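Local coordinates for protein 2-hydroxyisobutyryl-CoA synthetase (Aquincola tertiaricarbonis, PDB 6HDY) that belongs to the ANL superfamily of AMP-binding enzymes, with a large N-terminal domain joined to a small C-terminal domain, at residues 370-378 / 402-413. Sequence-based numbering, arbitrary orientation.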
loop_
_atom_site.group_PDB
_atom_site.type_symbol
_atom_site.label_atom_id
_atom_site.label_comp_id
_atom_site.label_asym_id
_atom_site.label_seq_id
_atom_site.Cartn_x
_atom_site.Cartn_y
_atom_site.Cartn_z
ATOM N N ILE A 370 -16.463 -23.770 -1.782
ATOM C CA ILE A 370 -17.226 -24.976 -1.453
ATOM C C ILE A 370 -17.239 -25.235 0.073
ATOM O O ILE A 370 -18.274 -25.643 0.600
ATOM C CB ILE A 370 -16.765 -26.199 -2.287
ATOM C CG1 ILE A 370 -17.077 -25.984 -3.786
ATOM C CG2 ILE A 370 -17.399 -27.526 -1.771
ATOM C CD1 ILE A 370 -16.371 -26.925 -4.722
ATOM N N ASP A 371 -16.130 -24.916 0.782
ATOM C CA ASP A 371 -16.002 -25.112 2.234
ATOM C C ASP A 371 -16.857 -24.147 3.065
ATOM O O ASP A 371 -17.171 -24.435 4.227
ATOM C CB ASP A 371 -14.525 -25.078 2.676
ATOM C CG ASP A 371 -13.864 -26.431 2.571
ATOM O OD1 ASP A 371 -14.335 -27.376 3.244
ATOM O OD2 ASP A 371 -12.883 -26.554 1.810
ATOM N N ASP A 372 -17.240 -23.016 2.476
ATOM C CA ASP A 372 -18.067 -22.024 3.153
ATOM C C ASP A 372 -19.533 -22.457 3.250
ATOM O O ASP A 372 -20.260 -21.982 4.137
ATOM C CB ASP A 372 -17.935 -20.649 2.484
ATOM C CG ASP A 372 -16.595 -19.983 2.734
ATOM O OD1 ASP A 372 -15.812 -20.503 3.577
ATOM O OD2 ASP A 372 -16.321 -18.938 2.089
ATOM N N MET A 373 -19.957 -23.337 2.322
ATOM C CA MET A 373 -21.301 -23.880 2.261
ATOM C C MET A 373 -21.648 -24.631 3.576
ATOM O O MET A 373 -20.795 -25.320 4.146
ATOM C CB MET A 373 -21.437 -24.814 1.037
ATOM C CG MET A 373 -22.830 -25.427 0.881
ATOM S SD MET A 373 -22.896 -27.245 0.864
ATOM C CE MET A 373 -22.668 -27.618 2.541
ATOM N N PHE A 374 -22.897 -24.486 4.031
ATOM C CA PHE A 374 -23.444 -25.161 5.211
ATOM C C PHE A 374 -24.769 -25.817 4.825
ATOM O O PHE A 374 -25.385 -25.444 3.823
ATOM C CB PHE A 374 -23.606 -24.192 6.395
ATOM C CG PHE A 374 -24.398 -22.950 6.056
ATOM C CD1 PHE A 374 -23.771 -21.832 5.516
ATOM C CD2 PHE A 374 -25.774 -22.909 6.247
ATOM C CE1 PHE A 374 -24.509 -20.701 5.157
ATOM C CE2 PHE A 374 -26.512 -21.776 5.890
ATOM C CZ PHE A 374 -25.874 -20.675 5.354
ATOM N N THR A 375 -25.197 -26.806 5.603
ATOM C CA THR A 375 -26.419 -27.549 5.320
ATOM C C THR A 375 -27.461 -27.402 6.430
ATOM O O THR A 375 -27.156 -27.620 7.604
ATOM C CB THR A 375 -26.066 -29.008 4.995
ATOM O OG1 THR A 375 -25.229 -29.013 3.841
ATOM C CG2 THR A 375 -27.292 -29.867 4.711
ATOM N N ILE A 376 -28.695 -27.034 6.040
ATOM C CA ILE A 376 -29.843 -26.921 6.940
ATOM C C ILE A 376 -30.986 -27.793 6.393
ATOM O O ILE A 376 -31.449 -27.553 5.278
ATOM C CB ILE A 376 -30.237 -25.451 7.259
ATOM C CG1 ILE A 376 -29.065 -24.735 7.965
ATOM C CG2 ILE A 376 -31.488 -25.430 8.155
ATOM C CD1 ILE A 376 -29.087 -23.350 7.957
ATOM N N ARG A 377 -31.371 -28.849 7.156
ATOM C CA ARG A 377 -32.399 -29.854 6.825
ATOM C C ARG A 377 -32.220 -30.438 5.407
ATOM O O ARG A 377 -33.135 -30.390 4.573
ATOM C CB ARG A 377 -33.830 -29.336 7.073
ATOM C CG ARG A 377 -34.285 -29.452 8.526
ATOM C CD ARG A 377 -35.789 -29.261 8.670
ATOM N NE ARG A 377 -36.560 -30.376 8.104
ATOM C CZ ARG A 377 -37.351 -31.182 8.807
ATOM N NH1 ARG A 377 -37.498 -31.007 10.115
ATOM N NH2 ARG A 377 -38.008 -32.166 8.206
ATOM N N GLY A 378 -31.016 -30.958 5.161
ATOM C CA GLY A 378 -30.630 -31.585 3.902
ATOM C C GLY A 378 -30.506 -30.641 2.721
ATOM O O GLY A 378 -30.342 -31.100 1.582
ATOM N N ILE A 402 -24.832 -14.629 9.609
ATOM C CA ILE A 402 -25.404 -15.974 9.565
ATOM C C ILE A 402 -24.734 -16.695 10.742
ATOM O O ILE A 402 -23.506 -16.650 10.852
ATOM C CB ILE A 402 -25.157 -16.686 8.212
ATOM C CG1 ILE A 402 -25.552 -15.797 7.015
ATOM C CG2 ILE A 402 -25.854 -18.038 8.165
ATOM C CD1 ILE A 402 -24.808 -16.140 5.733
ATOM N N VAL A 403 -25.538 -17.234 11.683
ATOM C CA VAL A 403 -25.033 -17.932 12.869
ATOM C C VAL A 403 -25.301 -19.435 12.703
ATOM O O VAL A 403 -26.456 -19.861 12.590
ATOM C CB VAL A 403 -25.519 -17.340 14.229
ATOM C CG1 VAL A 403 -24.991 -18.147 15.404
ATOM C CG2 VAL A 403 -25.108 -15.873 14.375
ATOM N N ILE A 404 -24.213 -20.217 12.592
ATOM C CA ILE A 404 -24.285 -21.663 12.345
ATOM C C ILE A 404 -23.461 -22.489 13.325
ATOM O O ILE A 404 -22.709 -21.961 14.146
ATOM C CB ILE A 404 -23.899 -22.034 10.861
ATOM C CG1 ILE A 404 -22.353 -21.952 10.622
ATOM C CG2 ILE A 404 -24.703 -21.240 9.807
ATOM C CD1 ILE A 404 -21.812 -22.699 9.371
ATOM N N THR A 405 -23.606 -23.808 13.198
ATOM C CA THR A 405 -22.797 -24.807 13.873
ATOM C C THR A 405 -22.469 -25.925 12.887
ATOM O O THR A 405 -23.371 -26.445 12.223
ATOM C CB THR A 405 -23.386 -25.272 15.222
ATOM O OG1 THR A 405 -22.380 -26.049 15.862
ATOM C CG2 THR A 405 -24.691 -26.094 15.086
ATOM N N ARG A 406 -21.189 -26.267 12.748
ATOM C CA ARG A 406 -20.847 -27.386 11.862
ATOM C C ARG A 406 -20.603 -28.659 12.671
ATOM O O ARG A 406 -20.367 -29.720 12.092
ATOM C CB ARG A 406 -19.713 -27.055 10.876
ATOM C CG ARG A 406 -20.225 -26.225 9.693
ATOM C CD ARG A 406 -19.374 -26.370 8.441
ATOM N NE ARG A 406 -19.669 -25.337 7.442
ATOM C CZ ARG A 406 -19.114 -24.133 7.435
ATOM N NH1 ARG A 406 -18.249 -23.784 8.382
ATOM N NH2 ARG A 406 -19.436 -23.254 6.495
ATOM N N GLU A 407 -20.750 -28.558 14.008
ATOM C CA GLU A 407 -20.565 -29.643 14.982
ATOM C C GLU A 407 -21.799 -30.549 15.119
ATOM O O GLU A 407 -21.660 -31.747 15.400
ATOM C CB GLU A 407 -20.178 -29.058 16.353
ATOM C CG GLU A 407 -18.739 -28.570 16.431
ATOM C CD GLU A 407 -18.439 -27.655 17.603
ATOM O OE1 GLU A 407 -18.367 -28.153 18.750
ATOM O OE2 GLU A 407 -18.246 -26.439 17.368
ATOM N N SER A 408 -23.001 -29.970 14.978
ATOM C CA SER A 408 -24.273 -30.699 15.053
ATOM C C SER A 408 -25.165 -30.305 13.868
ATOM O O SER A 408 -24.922 -29.258 13.250
ATOM C CB SER A 408 -24.975 -30.437 16.384
ATOM O OG SER A 408 -25.004 -29.058 16.722
ATOM N N ALA A 409 -26.172 -31.147 13.526
ATOM C CA ALA A 409 -27.084 -30.858 12.410
ATOM C C ALA A 409 -28.024 -29.684 12.728
ATOM O O ALA A 409 -28.509 -29.569 13.860
ATOM C CB ALA A 409 -27.880 -32.096 12.034
ATOM N N MET A 410 -28.241 -28.789 11.738
ATOM C CA MET A 410 -29.107 -27.626 11.917
ATOM C C MET A 410 -30.481 -27.820 11.307
ATOM O O MET A 410 -30.594 -28.210 10.139
ATOM C CB MET A 410 -28.463 -26.363 11.357
ATOM C CG MET A 410 -27.281 -25.889 12.153
ATOM S SD MET A 410 -26.491 -24.490 11.347
ATOM C CE MET A 410 -25.804 -25.279 9.902
ATOM N N ASP A 411 -31.527 -27.527 12.107
ATOM C CA ASP A 411 -32.925 -27.632 11.689
ATOM C C ASP A 411 -33.414 -26.327 11.046
ATOM O O ASP A 411 -34.245 -26.358 10.126
ATOM C CB ASP A 411 -33.810 -28.019 12.881
ATOM C CG ASP A 411 -33.603 -29.448 13.366
ATOM O OD1 ASP A 411 -33.547 -30.366 12.513
ATOM O OD2 ASP A 411 -33.545 -29.656 14.602
ATOM N N GLU A 412 -32.889 -25.180 11.532
ATOM C CA GLU A 412 -33.266 -23.849 11.047
ATOM C C GLU A 412 -32.042 -22.965 10.816
ATOM O O GLU A 412 -30.964 -23.214 11.359
ATOM C CB GLU A 412 -34.243 -23.127 12.020
ATOM C CG GLU A 412 -35.216 -24.008 12.805
ATOM C CD GLU A 412 -35.022 -23.964 14.310
ATOM O OE1 GLU A 412 -33.962 -24.423 14.798
ATOM O OE2 GLU A 412 -35.930 -23.446 15.001
ATOM N N LEU A 413 -32.244 -21.897 10.042
ATOM C CA LEU A 413 -31.254 -20.890 9.730
ATOM C C LEU A 413 -31.402 -19.709 10.698
ATOM O O LEU A 413 -32.468 -19.117 10.761
ATOM C CB LEU A 413 -31.432 -20.432 8.272
ATOM C CG LEU A 413 -30.532 -19.269 7.788
ATOM C CD1 LEU A 413 -29.050 -19.625 7.874
ATOM C CD2 LEU A 413 -30.890 -18.865 6.379
#
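Phe374 lies with one ring face under Ile404, whose CG2 sits 4.2 Å from the ring centroid and 14° off its normal, a CH-pi contact displaced toward the CG-CD2 side of the ring. The far end of the ring meets two more aliphatic side chains: CZ approaches Ile402 CG2 at 3.9 Å, and CE2 touches Leu413 CD1, the leucine crossing at about a right angle. With chi1 at 53°, CG lies between the backbone N and carbonyl carbon of Phe374, which brings the ring to these aliphatic groups. Alongside, Ile376 divides its branches: CD1 runs to Leu413 CD1 (3.7 Å), CG1 rests against CB and CE of Met410, and CG2 lies near Asp411 O. The one backbone-to-backbone hydrogen bond runs from Arg377 N to Met410 O (3.1 Å), and Ile376 CA also makes a CA-H...O contact to that oxygen. Beyond it CG and CD of Arg377 run alongside the Asp411 backbone, CG 3.5 Å from Asp411 O.

The loop 402-413 lies in the small C-terminal domain, which is mobile in ANL enzymes, and 370-373 probably forms part of the linker leading into it; the short hairpin 374-376/379-381 packs on this loop, which links antiparallel strands 399-403 and 413-419. At the entry to the hairpin, the guanidinium of Arg406 reaches the 371-373 backbone. NE and NH2 both give weak hydrogen bonds to Met373 O, and Asp372 O lies at the edge of the group, 2.8 Å from NH2. Asp371 O stands above one face, while Ile404 CD1 backs the opposite face. Within the loop, Thr405 N gives a weak hydrogen bond to Met410 SD (3.5 Å), whose methyl meets Ile376 CG1. Ile386 of helix 383-391 adds to the apolar cluster by touching Phe374, Ile402 and Leu413.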